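PpBBE-like 1 D396N (Physcomitrella patens subsp. patens, PDB 6EO5) oxidises cellobiose, probably as an FAD-dependent berberine bridge enzyme-like oxidase of the VAO flavoprotein family. Local coordinates at residues 72-77 with 95-100; 202-207 with 462-467; 448-453 with 466-471. All coordinates share one frame; numbering follows the deposited sequence.

Interaction 1: residues 72-77 with 95-100. With FAD (flavin-adenine dinucleotide), chain C.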
loop_
_atom_site.group_PDB
_atom_site.type_symbol
_atom_site.label_atom_id
_atom_site.label_comp_id
_atom_site.label_asym_id
_atom_site.label_seq_id
_atom_site.Cartn_x
_atom_site.Cartn_y
_atom_site.Cartn_z
ATOM N N VAL A 72 -21.672 9.597 15.449
ATOM C CA VAL A 72 -20.302 9.119 15.584
ATOM C C VAL A 72 -19.621 9.174 14.225
ATOM O O VAL A 72 -20.262 9.266 13.174
ATOM C CB VAL A 72 -20.221 7.685 16.166
ATOM C CG1 VAL A 72 -20.462 7.685 17.660
ATOM C CG2 VAL A 72 -21.218 6.780 15.472
ATOM N N GLY A 73 -18.298 9.126 14.247
ATOM C CA GLY A 73 -17.552 8.958 13.023
ATOM C C GLY A 73 -17.570 7.511 12.566
ATOM O O GLY A 73 -17.921 6.597 13.316
ATOM N N ILE A 74 -17.166 7.301 11.316
ATOM C CA ILE A 74 -17.274 5.985 10.698
ATOM C C ILE A 74 -16.145 5.832 9.683
ATOM O O ILE A 74 -15.975 6.678 8.798
ATOM C CB ILE A 74 -18.670 5.795 10.058
ATOM C CG1 ILE A 74 -18.832 4.393 9.474
ATOM C CG2 ILE A 74 -18.961 6.863 9.005
ATOM C CD1 ILE A 74 -20.155 4.187 8.762
ATOM N N VAL A 75 -15.340 4.781 9.837
ATOM C CA VAL A 75 -14.337 4.455 8.821
ATOM C C VAL A 75 -14.421 2.972 8.480
ATOM O O VAL A 75 -14.621 2.130 9.370
ATOM C CB VAL A 75 -12.902 4.827 9.252
ATOM C CG1 VAL A 75 -12.768 6.334 9.507
ATOM C CG2 VAL A 75 -12.438 4.009 10.460
ATOM N N PRO A 76 -14.288 2.616 7.207
ATOM C CA PRO A 76 -14.099 1.213 6.845
ATOM C C PRO A 76 -12.691 0.738 7.184
ATOM O O PRO A 76 -11.740 1.521 7.264
ATOM C CB PRO A 76 -14.337 1.214 5.329
ATOM C CG PRO A 76 -13.926 2.567 4.895
ATOM C CD PRO A 76 -14.309 3.494 6.021
ATOM N N ARG A 77 -12.572 -0.574 7.393
ATOM C CA ARG A 77 -11.284 -1.221 7.594
ATOM C C ARG A 77 -11.175 -2.461 6.708
ATOM O O ARG A 77 -12.049 -3.335 6.735
ATOM C CB ARG A 77 -11.086 -1.589 9.056
ATOM C CG ARG A 77 -9.779 -2.278 9.331
ATOM C CD ARG A 77 -10.007 -3.427 10.259
ATOM N NE ARG A 77 -9.800 -3.057 11.646
ATOM C CZ ARG A 77 -10.194 -3.794 12.685
ATOM N NH1 ARG A 77 -10.843 -4.929 12.500
ATOM N NH2 ARG A 77 -9.944 -3.387 13.917
ATOM N N LEU A 95 -17.003 4.479 14.702
ATOM C CA LEU A 95 -17.545 3.174 14.334
ATOM C C LEU A 95 -16.660 2.591 13.242
ATOM O O LEU A 95 -16.586 3.143 12.134
ATOM C CB LEU A 95 -18.992 3.281 13.856
ATOM C CG LEU A 95 -19.608 1.996 13.283
ATOM C CD1 LEU A 95 -19.717 0.913 14.351
ATOM C CD2 LEU A 95 -20.959 2.263 12.625
ATOM N N VAL A 96 -15.984 1.488 13.550
ATOM C CA VAL A 96 -15.134 0.798 12.583
ATOM C C VAL A 96 -15.981 -0.222 11.843
ATOM O O VAL A 96 -16.518 -1.154 12.449
ATOM C CB VAL A 96 -13.936 0.115 13.262
ATOM C CG1 VAL A 96 -13.165 -0.717 12.233
ATOM C CG2 VAL A 96 -13.025 1.139 13.948
ATOM N N VAL A 97 -16.087 -0.057 10.532
ATOM C CA VAL A 97 -16.848 -0.969 9.681
ATOM C C VAL A 97 -15.848 -1.940 9.057
ATOM O O VAL A 97 -15.323 -1.717 7.966
ATOM C CB VAL A 97 -17.646 -0.212 8.631
ATOM C CG1 VAL A 97 -18.486 -1.186 7.795
ATOM C CG2 VAL A 97 -18.497 0.844 9.304
ATOM N N ASP A 98 -15.580 -3.037 9.761
ATOM C CA ASP A 98 -14.642 -4.051 9.294
ATOM C C ASP A 98 -15.279 -4.861 8.166
ATOM O O ASP A 98 -16.294 -5.532 8.372
ATOM C CB ASP A 98 -14.231 -4.945 10.461
ATOM C CG ASP A 98 -13.166 -5.957 10.085
ATOM O OD1 ASP A 98 -13.307 -6.651 9.054
ATOM O OD2 ASP A 98 -12.180 -6.064 10.836
ATOM N N MET A 99 -14.673 -4.812 6.980
ATOM C CA MET A 99 -15.244 -5.394 5.773
ATOM C C MET A 99 -14.811 -6.846 5.541
ATOM O O MET A 99 -14.859 -7.326 4.401
ATOM C CB MET A 99 -14.881 -4.529 4.566
ATOM C CG MET A 99 -15.479 -3.145 4.635
ATOM S SD MET A 99 -17.279 -3.195 4.521
ATOM C CE MET A 99 -17.490 -3.481 2.757
ATOM N N GLU A 100 -14.423 -7.552 6.605
ATOM C CA GLU A 100 -13.863 -8.894 6.491
ATOM C C GLU A 100 -14.801 -9.873 5.794
ATOM O O GLU A 100 -14.344 -10.866 5.214
ATOM C CB GLU A 100 -13.539 -9.380 7.892
ATOM C CG GLU A 100 -12.925 -10.728 8.035
ATOM C CD GLU A 100 -12.619 -10.997 9.491
ATOM O OE1 GLU A 100 -13.461 -10.622 10.354
ATOM O OE2 GLU A 100 -11.526 -11.539 9.770
HETATM P PA FAD C . -6.449 -0.393 6.269
HETATM O O1A FAD C . -5.783 0.159 7.520
HETATM O O2A FAD C . -7.588 -1.322 6.603
HETATM O O5B FAD C . -6.926 0.746 5.231
HETATM C C5B FAD C . -6.142 1.892 4.976
HETATM C C4B FAD C . -7.023 3.081 4.608
HETATM O O4B FAD C . -7.934 2.717 3.588
HETATM C C3B FAD C . -7.859 3.559 5.783
HETATM O O3B FAD C . -8.057 4.949 5.653
HETATM C C2B FAD C . -9.172 2.855 5.566
HETATM O O2B FAD C . -10.239 3.535 6.180
HETATM C C1B FAD C . -9.272 2.835 4.045
HETATM N N9A FAD C . -10.132 1.707 3.624
HETATM C C8A FAD C . -9.991 0.386 3.980
HETATM N N7A FAD C . -10.985 -0.328 3.410
HETATM C C5A FAD C . -11.764 0.514 2.699
HETATM C C6A FAD C . -12.904 0.309 1.944
HETATM N N6A FAD C . -13.406 -0.916 1.830
HETATM N N1A FAD C . -13.505 1.375 1.312
HETATM C C2A FAD C . -12.977 2.637 1.450
HETATM N N3A FAD C . -11.844 2.843 2.208
HETATM C C4A FAD C . -11.247 1.795 2.827
HETATM N N1 FAD C . 2.332 -0.847 0.136
HETATM C C2 FAD C . 2.682 -1.104 -1.194
HETATM O O2 FAD C . 2.325 -0.368 -2.138
HETATM N N3 FAD C . 3.441 -2.227 -1.480
HETATM C C4 FAD C . 3.854 -3.073 -0.472
HETATM O O4 FAD C . 4.515 -4.067 -0.756
HETATM C C4X FAD C . 3.511 -2.816 0.847
HETATM N N5 FAD C . 3.888 -3.692 1.842
HETATM C C5X FAD C . 3.288 -3.620 3.085
HETATM C C6 FAD C . 3.572 -4.594 4.037
HETATM C C7 FAD C . 2.906 -4.648 5.271
HETATM C C7M FAD C . 3.232 -5.734 6.272
HETATM C C8 FAD C . 2.006 -3.608 5.585
HETATM C C8M FAD C . 1.336 -3.532 6.944
HETATM C C9 FAD C . 1.800 -2.580 4.645
HETATM C C9A FAD C . 2.415 -2.576 3.380
HETATM N N10 FAD C . 2.260 -1.546 2.443
HETATM C C10 FAD C . 2.709 -1.719 1.148
HETATM C "C1'" FAD C . 1.373 -0.375 2.704
HETATM C "C2'" FAD C . -0.046 -0.719 2.262
HETATM O "O2'" FAD C . -0.224 -0.626 0.868
HETATM C "C3'" FAD C . -1.005 0.232 2.942
HETATM O "O3'" FAD C . -0.815 0.054 4.325
HETATM C "C4'" FAD C . -2.438 -0.071 2.515
HETATM O "O4'" FAD C . -3.179 1.134 2.532
HETATM C "C5'" FAD C . -3.061 -1.132 3.420
HETATM O "O5'" FAD C . -4.428 -1.364 3.153
HETATM P P FAD C . -5.306 -2.144 4.264
HETATM O O1P FAD C . -6.688 -2.409 3.715
HETATM O O2P FAD C . -4.645 -3.391 4.787
HETATM O O3P FAD C . -5.239 -1.141 5.520
#
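Ile74 and Val97 meet at the apolar centre of two parallel neighbouring strands: Ile74 CG1 lies 3.6 Å from Val97 CG2. Ile74 CG1 is placed there by swinging opposite its backbone N (chi1 -177°), with Leu95 beside it on the same face. The backbones alternate as parallel strands do, Val75 N donating a hydrogen bond to Leu95 O and Val75 O accepting from Val97 N at 2.9 Å. Beyond the strand, Met99 N bonds to Arg77 O. On the other face Val96 CG1 lies over one face of the Arg77 guanidinium, 3.9 Å from Arg77 CB. Asp98 OD2 comes to the guanidinium edge at NH1 in a salt bridge, the two planes almost perpendicular (85°), while Asp98 OD1 takes Glu100 N in an Asx turn. Arg77 NH2 donates to Ala36 O. A leucine in place of Arg77 would probably leave the Asp98 carboxylate and Ala36 O without their mate. At the FAD side Pro76 O accepts from ribose O2B at 2.7 Å, and the Pro76 ring packs against the adenine. Strand 50-53 continues the sheet beyond 95-98, and helix 57-70 covers the Ile74 and Leu95 face.

Interaction 2: residues 202-207 with 462-467. With FAD (flavin-adenine dinucleotide), chain C.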
loop_
_atom_site.group_PDB
_atom_site.type_symbol
_atom_site.label_atom_id
_atom_site.label_comp_id
_atom_site.label_asym_id
_atom_site.label_seq_id
_atom_site.Cartn_x
_atom_site.Cartn_y
_atom_site.Cartn_z
ATOM N N ALA A 202 -9.223 5.993 -0.012
ATOM C CA ALA A 202 -9.310 5.567 1.382
ATOM C C ALA A 202 -10.318 6.409 2.171
ATOM O O ALA A 202 -10.105 7.611 2.376
ATOM C CB ALA A 202 -7.935 5.633 2.048
ATOM N N THR A 203 -11.429 5.785 2.588
ATOM C CA THR A 203 -12.455 6.380 3.446
ATOM C C THR A 203 -13.199 7.559 2.819
ATOM O O THR A 203 -14.432 7.602 2.857
ATOM C CB THR A 203 -11.837 6.817 4.782
ATOM O OG1 THR A 203 -11.607 5.666 5.602
ATOM C CG2 THR A 203 -12.759 7.801 5.528
ATOM N N SER A 204 -12.469 8.496 2.204
ATOM C CA SER A 204 -12.965 9.858 2.002
ATOM C C SER A 204 -14.259 9.938 1.199
ATOM O O SER A 204 -14.974 10.941 1.314
ATOM C CB SER A 204 -11.896 10.722 1.325
ATOM O OG SER A 204 -10.856 11.059 2.233
ATOM N N TYR A 205 -14.578 8.924 0.385
ATOM C CA TYR A 205 -15.727 8.984 -0.514
ATOM C C TYR A 205 -16.767 7.911 -0.239
ATOM O O TYR A 205 -17.724 7.790 -1.008
ATOM C CB TYR A 205 -15.278 8.891 -1.976
ATOM C CG TYR A 205 -14.358 10.016 -2.369
ATOM C CD1 TYR A 205 -12.981 9.901 -2.213
ATOM C CD2 TYR A 205 -14.860 11.204 -2.870
ATOM C CE1 TYR A 205 -12.132 10.939 -2.561
ATOM C CE2 TYR A 205 -14.017 12.251 -3.220
ATOM C CZ TYR A 205 -12.656 12.113 -3.065
ATOM O OH TYR A 205 -11.818 13.148 -3.421
ATOM N N GLY A 206 -16.626 7.144 0.831
ATOM C CA GLY A 206 -17.580 6.101 1.116
ATOM C C GLY A 206 -16.887 4.775 1.306
ATOM O O GLY A 206 -15.655 4.688 1.352
ATOM N N ILE A 207 -17.688 3.721 1.408
ATOM C CA ILE A 207 -17.207 2.394 1.763
ATOM C C ILE A 207 -17.280 1.530 0.511
ATOM O O ILE A 207 -18.367 1.110 0.103
ATOM C CB ILE A 207 -18.019 1.795 2.913
ATOM C CG1 ILE A 207 -17.920 2.719 4.128
ATOM C CG2 ILE A 207 -17.543 0.379 3.217
ATOM C CD1 ILE A 207 -18.605 2.221 5.344
ATOM N N PHE A 462 -17.699 10.832 6.272
ATOM C CA PHE A 462 -16.493 10.009 6.247
ATOM C C PHE A 462 -15.264 10.916 6.338
ATOM O O PHE A 462 -14.921 11.601 5.364
ATOM C CB PHE A 462 -16.436 9.179 4.965
ATOM C CG PHE A 462 -17.586 8.223 4.784
ATOM C CD1 PHE A 462 -17.767 7.156 5.655
ATOM C CD2 PHE A 462 -18.451 8.352 3.704
ATOM C CE1 PHE A 462 -18.810 6.254 5.471
ATOM C CE2 PHE A 462 -19.497 7.452 3.517
ATOM C CZ PHE A 462 -19.671 6.407 4.398
ATOM N N ASN A 463 -14.584 10.897 7.488
ATOM C CA ASN A 463 -13.383 11.708 7.658
ATOM C C ASN A 463 -12.376 10.996 8.559
ATOM O O ASN A 463 -12.714 10.092 9.329
ATOM C CB ASN A 463 -13.713 13.098 8.237
ATOM C CG ASN A 463 -14.358 13.014 9.607
ATOM O OD1 ASN A 463 -13.700 12.709 10.610
ATOM N ND2 ASN A 463 -15.653 13.267 9.654
ATOM N N PHE A 464 -11.124 11.426 8.437
ATOM C CA PHE A 464 -10.032 11.060 9.329
ATOM C C PHE A 464 -8.984 12.161 9.219
ATOM O O PHE A 464 -9.125 13.061 8.382
ATOM C CB PHE A 464 -9.456 9.674 8.970
ATOM C CG PHE A 464 -8.904 9.575 7.569
ATOM C CD1 PHE A 464 -9.750 9.494 6.475
ATOM C CD2 PHE A 464 -7.532 9.534 7.351
ATOM C CE1 PHE A 464 -9.245 9.402 5.195
ATOM C CE2 PHE A 464 -7.022 9.444 6.072
ATOM C CZ PHE A 464 -7.879 9.382 4.997
ATOM N N PRO A 465 -7.922 12.155 10.074
ATOM C CA PRO A 465 -6.979 13.289 10.038
ATOM C C PRO A 465 -6.471 13.687 8.656
ATOM O O PRO A 465 -6.047 14.832 8.494
ATOM C CB PRO A 465 -5.829 12.811 10.931
ATOM C CG PRO A 465 -6.508 12.005 11.950
ATOM C CD PRO A 465 -7.646 11.286 11.237
ATOM N N GLN A 466 -6.519 12.805 7.649
ATOM C CA GLN A 466 -6.066 13.180 6.313
ATOM C C GLN A 466 -7.074 12.779 5.241
ATOM O O GLN A 466 -6.707 12.349 4.146
ATOM C CB GLN A 466 -4.686 12.595 6.022
ATOM C CG GLN A 466 -3.551 13.473 6.534
ATOM C CD GLN A 466 -2.233 12.739 6.630
ATOM O OE1 GLN A 466 -2.129 11.718 7.314
ATOM N NE2 GLN A 466 -1.216 13.249 5.941
ATOM N N SER A 467 -8.363 12.938 5.525
ATOM C CA SER A 467 -9.380 12.790 4.497
ATOM C C SER A 467 -9.387 14.003 3.562
ATOM O O SER A 467 -8.916 15.092 3.902
ATOM C CB SER A 467 -10.763 12.604 5.130
ATOM O OG SER A 467 -11.017 13.559 6.152
HETATM P PA FAD C . -6.449 -0.393 6.269
HETATM O O1A FAD C . -5.783 0.159 7.520
HETATM O O2A FAD C . -7.588 -1.322 6.603
HETATM O O5B FAD C . -6.926 0.746 5.231
HETATM C C5B FAD C . -6.142 1.892 4.976
HETATM C C4B FAD C . -7.023 3.081 4.608
HETATM O O4B FAD C . -7.934 2.717 3.588
HETATM C C3B FAD C . -7.859 3.559 5.783
HETATM O O3B FAD C . -8.057 4.949 5.653
HETATM C C2B FAD C . -9.172 2.855 5.566
HETATM O O2B FAD C . -10.239 3.535 6.180
HETATM C C1B FAD C . -9.272 2.835 4.045
HETATM N N9A FAD C . -10.132 1.707 3.624
HETATM C C8A FAD C . -9.991 0.386 3.980
HETATM N N7A FAD C . -10.985 -0.328 3.410
HETATM C C5A FAD C . -11.764 0.514 2.699
HETATM C C6A FAD C . -12.904 0.309 1.944
HETATM N N6A FAD C . -13.406 -0.916 1.830
HETATM N N1A FAD C . -13.505 1.375 1.312
HETATM C C2A FAD C . -12.977 2.637 1.450
HETATM N N3A FAD C . -11.844 2.843 2.208
HETATM C C4A FAD C . -11.247 1.795 2.827
HETATM N N1 FAD C . 2.332 -0.847 0.136
HETATM C C2 FAD C . 2.682 -1.104 -1.194
HETATM O O2 FAD C . 2.325 -0.368 -2.138
HETATM N N3 FAD C . 3.441 -2.227 -1.480
HETATM C C4 FAD C . 3.854 -3.073 -0.472
HETATM O O4 FAD C . 4.515 -4.067 -0.756
HETATM C C4X FAD C . 3.511 -2.816 0.847
HETATM N N5 FAD C . 3.888 -3.692 1.842
HETATM C C5X FAD C . 3.288 -3.620 3.085
HETATM C C6 FAD C . 3.572 -4.594 4.037
HETATM C C7 FAD C . 2.906 -4.648 5.271
HETATM C C7M FAD C . 3.232 -5.734 6.272
HETATM C C8 FAD C . 2.006 -3.608 5.585
HETATM C C8M FAD C . 1.336 -3.532 6.944
HETATM C C9 FAD C . 1.800 -2.580 4.645
HETATM C C9A FAD C . 2.415 -2.576 3.380
HETATM N N10 FAD C . 2.260 -1.546 2.443
HETATM C C10 FAD C . 2.709 -1.719 1.148
HETATM C "C1'" FAD C . 1.373 -0.375 2.704
HETATM C "C2'" FAD C . -0.046 -0.719 2.262
HETATM O "O2'" FAD C . -0.224 -0.626 0.868
HETATM C "C3'" FAD C . -1.005 0.232 2.942
HETATM O "O3'" FAD C . -0.815 0.054 4.325
HETATM C "C4'" FAD C . -2.438 -0.071 2.515
HETATM O "O4'" FAD C . -3.179 1.134 2.532
HETATM C "C5'" FAD C . -3.061 -1.132 3.420
HETATM O "O5'" FAD C . -4.428 -1.364 3.153
HETATM P P FAD C . -5.306 -2.144 4.264
HETATM O O1P FAD C . -6.688 -2.409 3.715
HETATM O O2P FAD C . -4.645 -3.391 4.787
HETATM O O3P FAD C . -5.239 -1.141 5.520
#
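Phe462 and Phe464 reach from the C-terminal loop to a type I beta turn, Thr203 to Gly206, that borders the adenosine part of FAD in this VAO-type FAD-binding fold. The Phe462 ring lies with one face under Gly206, whose CA is 3.4 Å from Phe462 CE2. Gly206 has a positive phi of 127°, where a side chain would run into the preceding carbonyl oxygen. The Ile207 and Phe462 side chains cross at about a right angle, Ile207 CG1 being 3.9 Å from Phe462 CE1, and Thr203 O stands near Phe462 CB. Phe464 has a different first torsion: its CG sits between the backbone N and the carbonyl carbon (chi1 60°), which folds the ring back over its own chain and sets Ser467 N above the ring centre. Thr203 crosses this ring obliquely, with CG2 3.6 Å from Phe464 CD1, while Ala202 O approaches CE1. FAD O3B lies over a face of Phe464, and Tyr86 also meets that ring. Ser204 OG lies against Ser467 CA and CB, its polar bond going one residue further, to Ile468 N. Phe464 O is gripped twice, by Ser467 N and by Ser467 OG, the hydroxyl coming in on a lone pair. The turn holds the cofactor directly: Thr203 N donates to adenine N3A at 3.0 Å, nearly straight at 165°.

Interaction 3: residues 448-453 with 466-471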
loop_
_atom_site.group_PDB
_atom_site.type_symbol
_atom_site.label_atom_id
_atom_site.label_comp_id
_atom_site.label_asym_id
_atom_site.label_seq_id
_atom_site.Cartn_x
_atom_site.Cartn_y
_atom_site.Cartn_z
ATOM N N THR A 448 -9.504 19.012 -7.827
ATOM C CA THR A 448 -10.503 18.074 -8.330
ATOM C C THR A 448 -10.977 17.141 -7.225
ATOM O O THR A 448 -12.181 16.893 -7.087
ATOM C CB THR A 448 -9.932 17.286 -9.512
ATOM O OG1 THR A 448 -9.566 18.204 -10.551
ATOM C CG2 THR A 448 -10.943 16.312 -10.049
ATOM N N LEU A 449 -10.054 16.648 -6.399
ATOM C CA LEU A 449 -10.460 15.749 -5.329
ATOM C C LEU A 449 -11.429 16.441 -4.371
ATOM O O LEU A 449 -12.452 15.855 -3.988
ATOM C CB LEU A 449 -9.224 15.207 -4.611
ATOM C CG LEU A 449 -8.410 14.259 -5.508
ATOM C CD1 LEU A 449 -7.094 13.851 -4.885
ATOM C CD2 LEU A 449 -9.224 13.026 -5.848
ATOM N N ILE A 450 -11.158 17.710 -4.022
ATOM C CA ILE A 450 -12.027 18.432 -3.085
ATOM C C ILE A 450 -13.405 18.675 -3.699
ATOM O O ILE A 450 -14.434 18.485 -3.040
ATOM C CB ILE A 450 -11.362 19.748 -2.628
ATOM C CG1 ILE A 450 -10.184 19.467 -1.698
ATOM C CG2 ILE A 450 -12.350 20.627 -1.895
ATOM C CD1 ILE A 450 -9.158 20.582 -1.692
ATOM N N ALA A 451 -13.445 19.092 -4.969
ATOM C CA ALA A 451 -14.710 19.198 -5.689
ATOM C C ALA A 451 -15.535 17.919 -5.571
ATOM O O ALA A 451 -16.738 17.964 -5.284
ATOM C CB ALA A 451 -14.441 19.520 -7.154
ATOM N N GLY A 452 -14.898 16.765 -5.783
ATOM C CA GLY A 452 -15.617 15.510 -5.683
ATOM C C GLY A 452 -16.035 15.181 -4.268
ATOM O O GLY A 452 -17.058 14.521 -4.055
ATOM N N LYS A 453 -15.247 15.614 -3.282
ATOM C CA LYS A 453 -15.632 15.408 -1.892
ATOM C C LYS A 453 -16.879 16.216 -1.563
ATOM O O LYS A 453 -17.784 15.724 -0.877
ATOM C CB LYS A 453 -14.464 15.784 -0.970
ATOM C CG LYS A 453 -14.775 15.813 0.520
ATOM C CD LYS A 453 -15.042 14.432 1.082
ATOM C CE LYS A 453 -15.170 14.485 2.593
ATOM N NZ LYS A 453 -15.473 13.167 3.196
ATOM N N GLN A 466 -6.519 12.805 7.649
ATOM C CA GLN A 466 -6.066 13.180 6.313
ATOM C C GLN A 466 -7.074 12.779 5.241
ATOM O O GLN A 466 -6.707 12.349 4.146
ATOM C CB GLN A 466 -4.686 12.595 6.022
ATOM C CG GLN A 466 -3.551 13.473 6.534
ATOM C CD GLN A 466 -2.233 12.739 6.630
ATOM O OE1 GLN A 466 -2.129 11.718 7.314
ATOM N NE2 GLN A 466 -1.216 13.249 5.941
ATOM N N SER A 467 -8.363 12.938 5.525
ATOM C CA SER A 467 -9.380 12.790 4.497
ATOM C C SER A 467 -9.387 14.003 3.562
ATOM O O SER A 467 -8.916 15.092 3.902
ATOM C CB SER A 467 -10.763 12.604 5.130
ATOM O OG SER A 467 -11.017 13.559 6.152
ATOM N N ILE A 468 -9.919 13.801 2.363
ATOM C CA ILE A 468 -10.011 14.937 1.440
ATOM C C ILE A 468 -10.905 16.004 2.067
ATOM O O ILE A 468 -11.996 15.679 2.582
ATOM C CB ILE A 468 -10.544 14.479 0.066
ATOM C CG1 ILE A 468 -9.693 13.329 -0.499
ATOM C CG2 ILE A 468 -10.545 15.626 -0.921
ATOM C CD1 ILE A 468 -8.224 13.673 -0.759
ATOM N N PRO A 469 -10.480 17.261 2.116
ATOM C CA PRO A 469 -11.276 18.297 2.784
ATOM C C PRO A 469 -12.404 18.820 1.904
ATOM O O PRO A 469 -12.482 18.547 0.707
ATOM C CB PRO A 469 -10.243 19.393 3.062
ATOM C CG PRO A 469 -9.244 19.231 1.978
ATOM C CD PRO A 469 -9.152 17.758 1.705
ATOM N N LEU A 470 -13.276 19.616 2.530
ATOM C CA LEU A 470 -14.387 20.271 1.845
ATOM C C LEU A 470 -14.083 21.706 1.409
ATOM O O LEU A 470 -14.810 22.242 0.568
ATOM C CB LEU A 470 -15.637 20.260 2.734
ATOM C CG LEU A 470 -16.311 18.888 2.888
ATOM C CD1 LEU A 470 -17.159 18.823 4.126
ATOM C CD2 LEU A 470 -17.181 18.575 1.690
ATOM N N LYS A 471 -13.028 22.334 1.930
ATOM C CA LYS A 471 -12.685 23.710 1.581
ATOM C C LYS A 471 -11.563 23.737 0.548
ATOM O O LYS A 471 -10.498 23.151 0.767
ATOM C CB LYS A 471 -12.257 24.505 2.818
ATOM C CG LYS A 471 -13.296 24.639 3.920
ATOM C CD LYS A 471 -12.702 25.394 5.119
ATOM C CE LYS A 471 -11.375 24.768 5.583
ATOM N NZ LYS A 471 -10.847 25.362 6.856
#
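The C-terminal tail of the berberine-like region folds back along the helix that precedes it, a short loop earlier, so that Ile468, Pro469 and Leu470 lie against one flank of helix 446-456. Ile468 points at the helix and works through its CG2 branch. That methyl sits 3.9 Å from Leu449 CB, is equally near Ile450 CG1, and also touches Lys453 CB, so it covers one full turn between residues 449 and 453. Ile468 CG2 is brought to the helix by standing opposite its own backbone N, while CG1 lies anti to the carbonyl carbon. Ile450 meets the next part of the tail. Its CG1 meets Pro469 CG at 3.8 Å, the two side chains crossing at a slant, while Ile450 CG2 rests on Pro469 O and Ile450 CD1 reaches as far as Lys471 O. Lys453 lays its aliphatic chain across the tail backbone: bent at chi2 (69°) and extended beyond, it passes with CE 3.4 Å from Ile468 O. Leu470 starts out away from the helix, but its end turns back, and CD2 comes within 3.8 Å of Lys453 CG. The two segments are joined by these van der Waals contacts rather than by polar bonds of their own. The ammonium of Lys453 goes past the tail to a salt bridge with Asp457 and to the carbonyl oxygens of Phe462 and Ser204. That gathering of acceptors probably stabilises its positive charge and fixes the end of the side chain. Tyr442 of helix 438-442 adds to the apolar surroundings of Leu449 and Ile468. The whole is a helix-loop return, in which the irregular C-terminal segment packs back on the last helix of this berberine bridge enzyme-like fold.

Overall arrangement
From the N terminus, interaction 1 comes first: its 17 intervening residues, neither helix nor strand, form a loop between two parallel strands of the FAD-binding region. Interaction 2 opens well after this loop has closed and spans 254 residues, bringing the C-terminal loop back to the turn before strand 207-217. Interaction 3 opens inside that span and ends just beyond it, sharing Gln466 and Ser467, so the two overlap rather than nest fully. Interactions 1 and 2 touch, as where Ile74 packs on Phe462, and both meet FAD. Tyr205 OH bonds to Leu449 O, joining interaction 2 to interaction 3, whose centre is about 20 Å from that of interaction 1.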